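Local coordinates for protein similar to hydroxylamine oxidoreductase (Kuenenia stuttgartiensis, PDB 6H5L) that probably acts as an oxidoreductase of an anammox bacterium, carrying electrons along its chain of c-type hemes within a large reductase complex, at residues A26-N31 with A177-P182; Q115-K118 with V123-E126; A187-Y192 with L405-V410; V211-H216 with F292-V297. All blocks are in the same frame, centred on the assembly; numbering follows the deposited sequence.

Contact 1: A26-N31 with A177-P182. With HEC (heme c), chain F.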
# COMPACT_ATOMS: atom_id res chain seq x y z
N ALA A 26 23.84 3.63 58.60
CA ALA A 26 24.81 2.61 58.99
C ALA A 26 24.21 1.21 58.91
O ALA A 26 24.95 0.24 58.72
CB ALA A 26 25.33 2.88 60.40
N VAL A 27 22.89 1.09 59.04
CA VAL A 27 22.21 -0.20 59.03
C VAL A 27 21.42 -0.43 57.76
O VAL A 27 20.81 -1.51 57.62
CB VAL A 27 21.30 -0.36 60.27
CG1 VAL A 27 22.12 -0.30 61.54
CG2 VAL A 27 20.21 0.69 60.27
N TYR A 28 21.39 0.52 56.83
CA TYR A 28 20.61 0.35 55.62
C TYR A 28 21.40 0.63 54.35
O TYR A 28 21.12 0.04 53.30
CB TYR A 28 19.35 1.23 55.66
CG TYR A 28 18.19 0.59 56.40
CD1 TYR A 28 17.59 -0.57 55.91
CD2 TYR A 28 17.70 1.14 57.58
CE1 TYR A 28 16.53 -1.16 56.58
CE2 TYR A 28 16.64 0.55 58.25
CZ TYR A 28 16.06 -0.60 57.74
OH TYR A 28 15.00 -1.19 58.41
N LYS A 29 22.39 1.52 54.41
CA LYS A 29 23.18 1.84 53.22
C LYS A 29 24.59 1.29 53.25
O LYS A 29 25.07 0.79 52.22
CB LYS A 29 23.24 3.36 53.00
CG LYS A 29 23.94 3.72 51.69
CD LYS A 29 24.13 5.22 51.51
CE LYS A 29 24.81 5.51 50.18
NZ LYS A 29 25.03 6.96 49.93
N ASP A 30 25.29 1.39 54.38
CA ASP A 30 26.66 0.91 54.47
C ASP A 30 26.76 -0.54 54.04
O ASP A 30 25.98 -1.39 54.48
CB ASP A 30 27.20 1.09 55.89
CG ASP A 30 27.45 2.54 56.24
OD1 ASP A 30 27.29 3.41 55.35
OD2 ASP A 30 27.82 2.82 57.40
N ASN A 31 27.73 -0.84 53.17
CA ASN A 31 27.79 -2.14 52.53
C ASN A 31 28.40 -3.16 53.48
O ASN A 31 29.61 -3.25 53.64
CB ASN A 31 28.60 -2.07 51.23
CG ASN A 31 28.66 -3.41 50.51
OD1 ASN A 31 29.61 -4.17 50.68
ND2 ASN A 31 27.64 -3.70 49.71
N ALA A 177 10.68 -0.98 55.68
CA ALA A 177 9.52 -1.68 56.22
C ALA A 177 9.73 -3.19 56.25
O ALA A 177 9.17 -3.89 57.11
CB ALA A 177 8.27 -1.33 55.42
N ASN A 178 10.52 -3.72 55.31
CA ASN A 178 10.72 -5.16 55.23
C ASN A 178 11.44 -5.69 56.47
O ASN A 178 10.95 -6.61 57.14
CB ASN A 178 11.49 -5.51 53.96
CG ASN A 178 11.56 -7.01 53.71
OD1 ASN A 178 10.72 -7.77 54.18
ND2 ASN A 178 12.56 -7.44 52.95
N THR A 179 12.60 -5.12 56.78
CA THR A 179 13.47 -5.66 57.82
C THR A 179 13.38 -4.92 59.15
O THR A 179 14.04 -5.34 60.11
CB THR A 179 14.93 -5.66 57.33
OG1 THR A 179 15.39 -4.31 57.19
CG2 THR A 179 15.04 -6.37 55.99
N ILE A 180 12.60 -3.85 59.24
CA ILE A 180 12.53 -3.12 60.50
C ILE A 180 11.59 -3.82 61.48
O ILE A 180 11.76 -3.69 62.70
CB ILE A 180 12.11 -1.66 60.28
CG1 ILE A 180 12.46 -0.81 61.51
CG2 ILE A 180 10.62 -1.55 59.97
CD1 ILE A 180 12.12 0.65 61.36
N VAL A 181 10.62 -4.57 60.99
CA VAL A 181 9.67 -5.24 61.88
C VAL A 181 10.37 -6.38 62.59
O VAL A 181 11.22 -7.06 61.98
CB VAL A 181 8.45 -5.73 61.10
CG1 VAL A 181 7.63 -4.54 60.60
CG2 VAL A 181 8.87 -6.61 59.93
N PRO A 182 10.07 -6.64 63.87
CA PRO A 182 10.87 -7.61 64.63
C PRO A 182 10.63 -9.06 64.22
O PRO A 182 11.51 -9.90 64.47
CB PRO A 182 10.43 -7.37 66.08
CG PRO A 182 9.05 -6.83 65.96
CD PRO A 182 9.03 -6.00 64.70
FE HEC F . 5.00 -5.79 52.60
CHA HEC F . 2.99 -3.18 53.37
CHB HEC F . 6.41 -5.80 55.61
CHC HEC F . 6.08 -9.10 52.10
CHD HEC F . 4.21 -5.61 49.31
NA HEC F . 4.75 -4.67 54.20
C1A HEC F . 3.84 -3.64 54.35
C2A HEC F . 3.96 -3.17 55.72
C3A HEC F . 4.91 -3.90 56.33
C4A HEC F . 5.43 -4.86 55.38
CMA HEC F . 5.37 -3.73 57.80
CAA HEC F . 3.16 -2.03 56.39
CBA HEC F . 3.39 -0.72 55.65
CGA HEC F . 4.57 -0.01 56.26
O1A HEC F . 5.49 0.36 55.49
O2A HEC F . 4.60 0.18 57.50
NB HEC F . 6.12 -7.19 53.64
C1B HEC F . 6.48 -7.01 54.95
C2B HEC F . 6.91 -8.28 55.50
C3B HEC F . 6.82 -9.20 54.51
C4B HEC F . 6.32 -8.52 53.33
CMB HEC F . 7.37 -8.39 56.97
CAB HEC F . 7.13 -10.73 54.48
CBB HEC F . 8.09 -11.28 55.56
NC HEC F . 5.16 -7.11 50.99
C1C HEC F . 5.55 -8.44 51.00
C2C HEC F . 5.20 -9.04 49.72
C3C HEC F . 4.78 -8.04 48.92
C4C HEC F . 4.69 -6.84 49.72
CMC HEC F . 5.60 -10.47 49.29
CAC HEC F . 4.37 -8.15 47.43
CBC HEC F . 3.16 -9.09 47.25
ND HEC F . 3.76 -4.58 51.50
C1D HEC F . 3.61 -4.67 50.13
C2D HEC F . 2.72 -3.63 49.69
C3D HEC F . 2.33 -2.85 50.96
C4D HEC F . 3.03 -3.52 52.04
CMD HEC F . 2.27 -3.36 48.23
CAD HEC F . 1.40 -1.63 51.10
CBD HEC F . 0.05 -1.89 50.44
CGD HEC F . -0.81 -0.67 50.60
O1D HEC F . -0.43 0.22 51.39
O2D HEC F . -1.89 -0.60 49.94
O HOH W 1 3.17 -6.80 52.91

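Contact 2: Q115-K118 with V123-E126. With HEC (heme c), chain E.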
# COMPACT_ATOMS: atom_id res chain seq x y z
N GLN A 115 18.85 17.74 26.98
CA GLN A 115 18.89 18.33 28.32
C GLN A 115 19.78 17.52 29.26
O GLN A 115 20.47 18.09 30.11
CB GLN A 115 17.47 18.43 28.88
CG GLN A 115 16.57 19.38 28.12
CD GLN A 115 15.09 19.12 28.37
OE1 GLN A 115 14.28 20.04 28.38
NE2 GLN A 115 14.75 17.85 28.58
N ILE A 116 19.77 16.20 29.12
CA ILE A 116 20.62 15.35 29.95
C ILE A 116 22.09 15.60 29.62
O ILE A 116 22.94 15.63 30.52
CB ILE A 116 20.24 13.87 29.77
CG1 ILE A 116 18.80 13.63 30.25
CG2 ILE A 116 21.20 12.97 30.53
CD1 ILE A 116 18.28 12.24 29.94
N GLU A 117 22.41 15.78 28.33
CA GLU A 117 23.79 16.07 27.94
C GLU A 117 24.30 17.35 28.60
O GLU A 117 25.46 17.42 29.02
CB GLU A 117 23.89 16.17 26.42
CG GLU A 117 23.84 14.84 25.70
CD GLU A 117 23.89 15.00 24.19
OE1 GLU A 117 23.39 16.02 23.68
OE2 GLU A 117 24.43 14.10 23.51
N LYS A 118 23.44 18.37 28.69
CA LYS A 118 23.84 19.60 29.36
C LYS A 118 24.04 19.39 30.86
O LYS A 118 24.97 19.95 31.45
CB LYS A 118 22.79 20.69 29.12
CG LYS A 118 22.89 21.38 27.78
CD LYS A 118 23.71 22.67 27.89
CE LYS A 118 23.78 23.39 26.55
NZ LYS A 118 24.47 24.70 26.68
N VAL A 123 28.50 14.06 26.02
CA VAL A 123 27.73 13.71 24.83
C VAL A 123 27.27 12.27 24.97
O VAL A 123 28.07 11.38 25.30
CB VAL A 123 28.55 13.91 23.55
CG1 VAL A 123 28.04 13.00 22.43
CG2 VAL A 123 28.49 15.37 23.11
N LEU A 124 25.98 12.03 24.73
CA LEU A 124 25.37 10.71 24.91
C LEU A 124 24.78 10.25 23.58
O LEU A 124 23.59 10.44 23.32
CB LEU A 124 24.31 10.75 26.01
CG LEU A 124 24.82 11.15 27.39
CD1 LEU A 124 23.67 11.26 28.38
CD2 LEU A 124 25.86 10.15 27.89
N ASP A 125 25.62 9.63 22.74
CA ASP A 125 25.12 8.97 21.55
C ASP A 125 24.51 7.61 21.86
O ASP A 125 23.70 7.11 21.07
CB ASP A 125 26.24 8.81 20.52
CG ASP A 125 26.69 10.13 19.93
OD1 ASP A 125 25.82 11.00 19.71
OD2 ASP A 125 27.90 10.31 19.70
N GLU A 126 24.89 7.01 22.99
CA GLU A 126 24.26 5.80 23.48
C GLU A 126 24.57 5.67 24.97
O GLU A 126 25.57 6.21 25.45
CB GLU A 126 24.73 4.55 22.73
CG GLU A 126 26.14 4.10 23.08
CD GLU A 126 26.50 2.75 22.49
OE1 GLU A 126 27.52 2.17 22.90
OE2 GLU A 126 25.75 2.27 21.61
FE HEC E . 18.04 6.27 31.32
CHA HEC E . 16.11 6.74 28.54
CHB HEC E . 15.39 4.75 32.90
CHC HEC E . 20.07 5.45 33.97
CHD HEC E . 20.43 8.43 30.16
NA HEC E . 16.11 5.81 30.80
C1A HEC E . 15.49 6.13 29.61
C2A HEC E . 14.10 5.73 29.71
C3A HEC E . 13.91 5.18 30.91
C4A HEC E . 15.17 5.22 31.62
CMA HEC E . 12.59 4.60 31.45
CAA HEC E . 13.01 5.88 28.62
CBA HEC E . 13.41 5.08 27.38
CGA HEC E . 12.19 4.74 26.56
O1A HEC E . 11.05 4.99 27.04
O2A HEC E . 12.34 4.22 25.43
NB HEC E . 17.76 5.36 33.15
C1B HEC E . 16.63 4.65 33.50
C2B HEC E . 16.97 3.77 34.60
C3B HEC E . 18.26 3.97 34.91
C4B HEC E . 18.78 4.97 33.99
CMB HEC E . 15.98 2.82 35.30
CAB HEC E . 19.08 3.28 36.01
CBB HEC E . 19.31 1.79 35.66
NC HEC E . 19.88 6.87 31.97
C1C HEC E . 20.58 6.34 33.04
C2C HEC E . 21.97 6.74 32.91
C3C HEC E . 22.01 7.71 31.98
C4C HEC E . 20.74 7.71 31.29
CMC HEC E . 23.01 6.56 34.05
CAC HEC E . 23.25 8.53 31.55
CBC HEC E . 24.19 7.67 30.67
ND HEC E . 18.25 7.40 29.60
C1D HEC E . 19.32 8.26 29.35
C2D HEC E . 19.07 8.96 28.12
C3D HEC E . 17.72 8.44 27.61
C4D HEC E . 17.29 7.47 28.60
CMD HEC E . 19.97 10.02 27.45
CAD HEC E . 16.97 8.86 26.32
CBD HEC E . 16.20 10.15 26.56
CGD HEC E . 15.16 9.95 27.63
O1D HEC E . 15.39 10.37 28.79
O2D HEC E . 14.09 9.36 27.32

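Contact 3: A187-Y192 with L405-V410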
# COMPACT_ATOMS: atom_id res chain seq x y z
N ALA A 187 11.86 -14.83 62.55
CA ALA A 187 11.68 -15.95 61.62
C ALA A 187 13.02 -16.50 61.16
O ALA A 187 13.17 -17.72 61.00
CB ALA A 187 10.82 -15.51 60.43
N ALA A 188 14.00 -15.62 60.93
CA ALA A 188 15.33 -16.08 60.56
C ALA A 188 16.03 -16.79 61.71
O ALA A 188 16.80 -17.74 61.48
CB ALA A 188 16.17 -14.90 60.08
N ARG A 189 15.78 -16.36 62.95
CA ARG A 189 16.33 -17.05 64.11
C ARG A 189 15.88 -18.50 64.15
O ARG A 189 16.65 -19.39 64.51
CB ARG A 189 15.91 -16.35 65.39
CG ARG A 189 16.78 -15.18 65.82
CD ARG A 189 16.10 -14.45 66.97
NE ARG A 189 16.96 -14.28 68.14
CZ ARG A 189 16.53 -13.88 69.33
NH1 ARG A 189 15.24 -13.61 69.50
NH2 ARG A 189 17.37 -13.74 70.34
N ARG A 190 14.62 -18.76 63.79
CA ARG A 190 14.03 -20.08 63.90
C ARG A 190 14.23 -20.93 62.65
O ARG A 190 13.70 -22.04 62.58
CB ARG A 190 12.54 -19.96 64.21
CG ARG A 190 12.26 -18.94 65.31
CD ARG A 190 10.90 -19.15 65.95
NE ARG A 190 10.79 -18.37 67.18
CZ ARG A 190 10.01 -18.71 68.20
NH1 ARG A 190 9.97 -17.95 69.29
NH2 ARG A 190 9.28 -19.82 68.14
N GLY A 191 14.97 -20.44 61.66
CA GLY A 191 15.25 -21.20 60.47
C GLY A 191 14.31 -20.97 59.31
O GLY A 191 14.32 -21.77 58.36
N TYR A 192 13.50 -19.91 59.34
CA TYR A 192 12.57 -19.60 58.26
C TYR A 192 12.94 -18.30 57.54
O TYR A 192 12.07 -17.57 57.09
CB TYR A 192 11.14 -19.51 58.79
CG TYR A 192 10.75 -20.62 59.73
CD1 TYR A 192 10.66 -21.94 59.29
CD2 TYR A 192 10.46 -20.36 61.06
CE1 TYR A 192 10.30 -22.96 60.16
CE2 TYR A 192 10.10 -21.37 61.93
CZ TYR A 192 10.03 -22.67 61.47
OH TYR A 192 9.67 -23.68 62.34
N LEU A 405 11.08 -11.48 68.99
CA LEU A 405 12.33 -10.73 69.18
C LEU A 405 12.23 -9.72 70.31
O LEU A 405 12.67 -8.58 70.20
CB LEU A 405 12.75 -10.05 67.87
CG LEU A 405 14.25 -9.83 67.67
CD1 LEU A 405 14.93 -11.11 67.22
CD2 LEU A 405 14.50 -8.71 66.67
N SER A 406 11.65 -10.15 71.44
CA SER A 406 11.50 -9.26 72.58
C SER A 406 12.85 -8.89 73.19
O SER A 406 13.01 -7.78 73.71
CB SER A 406 10.60 -9.89 73.64
OG SER A 406 9.28 -10.08 73.14
N ASP A 407 13.83 -9.80 73.14
CA ASP A 407 15.15 -9.48 73.66
C ASP A 407 15.85 -8.44 72.80
O ASP A 407 16.54 -7.55 73.32
CB ASP A 407 16.00 -10.75 73.75
CG ASP A 407 16.07 -11.50 72.43
OD1 ASP A 407 15.32 -11.15 71.50
OD2 ASP A 407 16.88 -12.44 72.32
N GLY A 408 15.68 -8.52 71.47
CA GLY A 408 16.28 -7.53 70.60
C GLY A 408 15.59 -6.19 70.66
O GLY A 408 16.23 -5.15 70.47
N ILE A 409 14.28 -6.18 70.92
CA ILE A 409 13.56 -4.92 71.07
C ILE A 409 14.08 -4.15 72.27
O ILE A 409 14.36 -2.95 72.19
CB ILE A 409 12.04 -5.18 71.18
CG1 ILE A 409 11.49 -5.67 69.83
CG2 ILE A 409 11.31 -3.93 71.64
CD1 ILE A 409 10.10 -6.26 69.92
N VAL A 410 14.22 -4.83 73.41
CA VAL A 410 14.73 -4.18 74.62
C VAL A 410 16.16 -3.70 74.40
O VAL A 410 16.53 -2.60 74.84
CB VAL A 410 14.63 -5.14 75.82
CG1 VAL A 410 15.25 -4.51 77.06
CG2 VAL A 410 13.19 -5.53 76.07

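Contact 4: V211-H216 with F292-V297. With HEC (heme c), chain G.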
# COMPACT_ATOMS: atom_id res chain seq x y z
N VAL A 211 11.74 -1.68 38.21
CA VAL A 211 10.72 -2.45 38.91
C VAL A 211 9.36 -2.27 38.25
O VAL A 211 8.54 -3.20 38.24
CB VAL A 211 10.70 -2.05 40.40
CG1 VAL A 211 9.32 -1.58 40.85
CG2 VAL A 211 11.21 -3.20 41.25
N CYS A 212 9.11 -1.09 37.67
CA CYS A 212 7.94 -0.86 36.84
C CYS A 212 8.28 -0.95 35.35
O CYS A 212 7.72 -1.78 34.64
CB CYS A 212 7.32 0.51 37.18
SG CYS A 212 6.88 0.69 38.93
N HIS A 213 9.20 -0.11 34.88
CA HIS A 213 9.79 -0.28 33.56
C HIS A 213 10.97 -1.23 33.71
O HIS A 213 12.01 -0.86 34.26
CB HIS A 213 10.20 1.06 32.95
CG HIS A 213 10.50 2.14 33.95
ND1 HIS A 213 11.73 2.26 34.57
CD2 HIS A 213 9.74 3.16 34.41
CE1 HIS A 213 11.71 3.30 35.38
NE2 HIS A 213 10.51 3.87 35.30
N THR A 214 10.81 -2.46 33.20
CA THR A 214 11.69 -3.57 33.57
C THR A 214 13.07 -3.43 32.94
O THR A 214 13.40 -2.43 32.29
CB THR A 214 11.06 -4.90 33.17
OG1 THR A 214 10.51 -4.80 31.85
CG2 THR A 214 9.96 -5.29 34.16
N ARG A 215 13.87 -4.47 33.13
CA ARG A 215 15.31 -4.37 32.96
C ARG A 215 15.72 -4.41 31.49
O ARG A 215 15.21 -5.22 30.71
CB ARG A 215 16.01 -5.51 33.71
CG ARG A 215 17.10 -5.02 34.65
CD ARG A 215 18.10 -6.11 34.98
NE ARG A 215 17.48 -7.40 35.28
CZ ARG A 215 16.98 -7.73 36.47
NH1 ARG A 215 17.01 -6.86 37.47
NH2 ARG A 215 16.45 -8.93 36.65
N HIS A 216 16.62 -3.50 31.13
CA HIS A 216 17.39 -3.51 29.89
C HIS A 216 16.54 -3.15 28.68
O HIS A 216 17.08 -2.92 27.59
CB HIS A 216 18.07 -4.86 29.72
CG HIS A 216 19.14 -5.12 30.74
ND1 HIS A 216 19.23 -6.30 31.44
CD2 HIS A 216 20.15 -4.33 31.18
CE1 HIS A 216 20.26 -6.23 32.27
NE2 HIS A 216 20.83 -5.05 32.13
N PHE A 292 1.42 16.23 37.14
CA PHE A 292 1.77 14.84 37.42
C PHE A 292 3.15 14.76 38.06
O PHE A 292 3.94 15.71 38.02
CB PHE A 292 1.73 14.00 36.14
CG PHE A 292 0.34 13.69 35.66
CD1 PHE A 292 -0.37 14.60 34.88
CD2 PHE A 292 -0.27 12.48 35.98
CE1 PHE A 292 -1.64 14.31 34.44
CE2 PHE A 292 -1.55 12.19 35.54
CZ PHE A 292 -2.23 13.10 34.77
N ILE A 293 3.43 13.62 38.68
CA ILE A 293 4.68 13.41 39.40
C ILE A 293 5.10 11.96 39.24
O ILE A 293 4.26 11.06 39.10
CB ILE A 293 4.54 13.81 40.89
CG1 ILE A 293 5.89 13.80 41.59
CG2 ILE A 293 3.54 12.90 41.60
CD1 ILE A 293 5.85 14.37 43.00
N HIS A 294 6.41 11.73 39.24
CA HIS A 294 6.99 10.40 39.03
C HIS A 294 7.04 9.61 40.34
O HIS A 294 8.09 9.14 40.79
CB HIS A 294 8.37 10.52 38.39
CG HIS A 294 9.00 9.22 38.02
ND1 HIS A 294 10.12 8.72 38.66
CD2 HIS A 294 8.69 8.31 37.06
CE1 HIS A 294 10.46 7.56 38.12
NE2 HIS A 294 9.61 7.29 37.15
N ASN A 295 5.87 9.48 40.97
CA ASN A 295 5.64 8.59 42.10
C ASN A 295 4.14 8.51 42.35
O ASN A 295 3.42 9.49 42.13
CB ASN A 295 6.39 9.06 43.36
CG ASN A 295 5.59 10.06 44.19
OD1 ASN A 295 4.67 9.69 44.91
ND2 ASN A 295 5.98 11.32 44.11
N PRO A 296 3.62 7.36 42.80
CA PRO A 296 2.17 7.15 42.87
C PRO A 296 1.52 7.36 44.24
O PRO A 296 0.34 7.03 44.37
CB PRO A 296 2.05 5.69 42.45
CG PRO A 296 3.27 5.05 43.03
CD PRO A 296 4.37 6.10 43.00
N VAL A 297 2.23 7.87 45.24
CA VAL A 297 1.78 7.78 46.63
C VAL A 297 1.36 9.12 47.21
O VAL A 297 0.98 9.17 48.39
CB VAL A 297 2.85 7.13 47.52
CG1 VAL A 297 3.39 5.87 46.87
CG2 VAL A 297 3.99 8.12 47.78
FE HEC G . 10.28 5.65 36.20
CHA HEC G . 9.06 7.43 33.52
CHB HEC G . 13.44 6.83 35.50
CHC HEC G . 11.46 4.31 39.16
CHD HEC G . 7.28 4.16 36.71
NA HEC G . 11.10 6.89 34.77
C1A HEC G . 10.41 7.53 33.76
C2A HEC G . 11.35 8.33 33.00
C3A HEC G . 12.55 8.17 33.54
C4A HEC G . 12.43 7.26 34.67
CMA HEC G . 13.85 8.83 33.04
CAA HEC G . 10.99 9.21 31.78
CBA HEC G . 11.26 8.47 30.47
CGA HEC G . 10.91 9.36 29.32
O1A HEC G . 10.16 10.36 29.53
O2A HEC G . 11.37 9.09 28.18
NB HEC G . 12.13 5.52 37.12
C1B HEC G . 13.26 6.20 36.72
C2B HEC G . 14.22 6.15 37.80
C3B HEC G . 13.68 5.45 38.81
C4B HEC G . 12.35 5.04 38.40
CMB HEC G . 15.62 6.79 37.77
CAB HEC G . 14.32 5.13 40.18
CBB HEC G . 14.39 6.40 41.06
NC HEC G . 9.52 4.45 37.66
C1C HEC G . 10.16 4.03 38.81
C2C HEC G . 9.19 3.34 39.64
C3C HEC G . 8.08 3.18 38.91
C4C HEC G . 8.23 3.95 37.68
CMC HEC G . 9.56 2.56 40.92
CAC HEC G . 6.80 2.44 39.35
CBC HEC G . 6.14 3.19 40.52
ND HEC G . 8.47 5.73 35.22
C1D HEC G . 7.32 5.11 35.71
C2D HEC G . 6.18 5.64 35.00
C3D HEC G . 6.74 6.66 34.00
C4D HEC G . 8.17 6.65 34.21
CMD HEC G . 4.71 5.26 35.18
CAD HEC G . 5.95 7.53 33.00
CBD HEC G . 5.96 8.96 33.53
CGD HEC G . 4.91 9.80 32.85
O1D HEC G . 4.65 10.94 33.33
O2D HEC G . 4.33 9.35 31.83

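Contact 1: A26-N31 with A177-P182
Tyr28 reaches across to Thr179 and Ile180 with the far end of its ring, its backbone staying well back (CA to CA of Thr179 9.6 Å). The phenol and the threonine side chain run past each other in opposite senses, and Thr179 OG1 lies at the ring edge, near the ring plane, 3.4 Å from Tyr28 CE1. Thr179 OG1 is also 3.4 Å from Tyr28 OH, a weak hydrogen bond in which either hydroxyl could be the donor. With chi1 at 67°, Thr179 holds OG1 in the crowded position between its backbone N and carbonyl carbon; its stronger partner there is Ser38 OG. Ile180 stands roughly at right angles to the phenol, and Ile180 CB comes within 3.5 Å of Tyr28 OH. A leucine in place of Tyr28 would probably leave Thr179 with Ser38 but without its second hydroxyl, and open a gap over Ile180 CB. Ala177 and Val181 serve the heme instead: Ala177 CB lies 3.3 Å from propionate atom O1A, and Val181 CG1 3.7 Å from ring methyl CMA. The iron of that heme carries a water at 2.1 Å, consistent with a site open to exogenous ligands. Helix 174-180 and the residues just after it are thus wedged between heme and tyrosine, while the ring, at the end of helix 22-28, also packs on Tyr24, Tyr17, Trp175 and Glu176.

Contact 2: Q115-K118 with V123-E126
Glu117 and Leu124 make the close part of this contact: the carboxylate reaches over to the loop and takes the backbone N-H of Leu124, with Leu124 N to Glu117 OE2 at 2.9 Å and a nearly straight N-H...O angle of 170°. OE2 uses its anti lone pair, the one turned away from OE1. The glutamate is extended beyond CG (chi2 178°), which carries the carboxylate clear of the helix, and its CG runs alongside Leu124 CB at 4.1 Å. Beside this polar link an apolar pair packs at van der Waals distance: Ile116 CG2 meets Leu124 CD1 at 3.7 Å, the two side chains crossing at about a right angle. Both lean on heme, Ile116 CD1 lying 3.6 Å from propionate atom O1D and Leu124 CD1 4.0 Å from methyl CMD. The outer side is looser. Val123 is exposed and merely brushes the carboxylate, its CG1 3.9 Å from Glu117 OE2, and Asp125 turns its CB away. Lys104 forms salt bridges to both Glu117 and Asp125, probably easing the proximity of the two acids. An alanine at Glu117 would probably leave the Leu124 N-H without its acceptor and Lys104 with one carboxylate fewer, freeing the loop to shift. A carboxylate near the end of helix 107-120 thus holds the loop that follows it, and Ile116 belongs to a c-type heme pocket of this multiheme cytochrome, with Leu124 packed against it.

Contact 3: A187-Y192 with L405-V410
Arg189 and Asp407 meet as a two-pronged salt bridge, guanidinium and carboxylate coming from opposite directions with their planes 36° apart. Asp407 OD2 lies at the guanidinium edge, close to its plane. The modelled 2.4 Å from Arg189 NH2 to Asp407 OD2 is too short to be taken literally, though the pairing itself is plain. The second prong is weak: Arg189 NH1 to Asp407 OD1 is 3.2 Å, with an N-H...O angle of only 128°. Leu405 CD1 nestles beneath the arm, 3.5 Å from Arg189 CD and 3.4 Å from Arg189 NH1, obliquely placed against the guanidinium. The leucine gets there by swinging CG away from its backbone N (chi1 -151°), and its other neighbours include Pro182, Ala185 and Phe41. Asp407 sits in the first turn of helix 406-412, after Leu405 at the N-cap, and its OD1 also takes a weak bond from Gly408 N at 2.7 Å. On the arginine side, Glu186 OE2 forms a second salt bridge with NH1 and a weak bond with Leu405 N, linking both segments. Helix 182-189 stops here in a Schellman motif at Gly191, where Tyr192 N returns to Ala187 O at 2.8 Å. Arg189 therefore stands between two acids, while the amino end of helix 406-412 would tend to stabilise the negative charge of Asp407; both effects should keep this largely exposed bridge ionised, joining two helices that lie far apart in sequence.

Contact 4: V211-H216 with F292-V297
His213 and His294 point their NE2 atoms at one heme iron, brought there by different torsions: His294 swings CG opposite its backbone N (chi1 -175°), whereas His213 directs its ring at the metal from a nearly eclipsed setting (chi1 26°), a detail of modest weight at this resolution. Each NE2 binds the iron at 2.0 Å, one from each face of the porphyrin. The two nitrogens, His213 NE2 and His294 NE2, are 4.0 Å apart and each lies in the plane of the other's ring, at its edge. The imidazole planes are about 17° apart, so the rings are nearly coplanar through the metal. Next to His213, Cys212 SG is bonded to CAC of the former vinyl group at 1.8 Å, the thioether of a CxxCH motif whose last two residues these are. His294, the distal ligand, is the centre of an inverse gamma turn; its backbone N is hydrogen-bonded to Glu159 OE1, and its ND1 makes a weak bond to Gln156 O. Just beyond, Asn295 OD1 accepts from Val297 N at 3.1 Å, an Asx turn that shapes the loop behind the ligand. With both axial positions taken by histidines, the heme has no place for a substrate on its iron, which is consistent with an electron-transfer role, and further hemes touch Cys212 and His213.

From the N terminus, contact 1 closes the first long loop, bringing the end of helix 22-28 to helix 174-180. Contact 2 is nested inside it as a short reversal after helix 107-120, about 35 Å away between centres. Contact 3 opens only after contact 1 has closed and ties helix 182-189 to helix 406-412; contact 4 is nested within that second loop and joins two loop segments through a heme. The two nested contacts lie on the same side of the chain's centre, whereas contacts 3 and 4 lie on opposite sides. Contacts 1 and 3 touch directly, Pro182 packing on Leu405 and Ile409 where helices 174-180 and 182-189 follow each other.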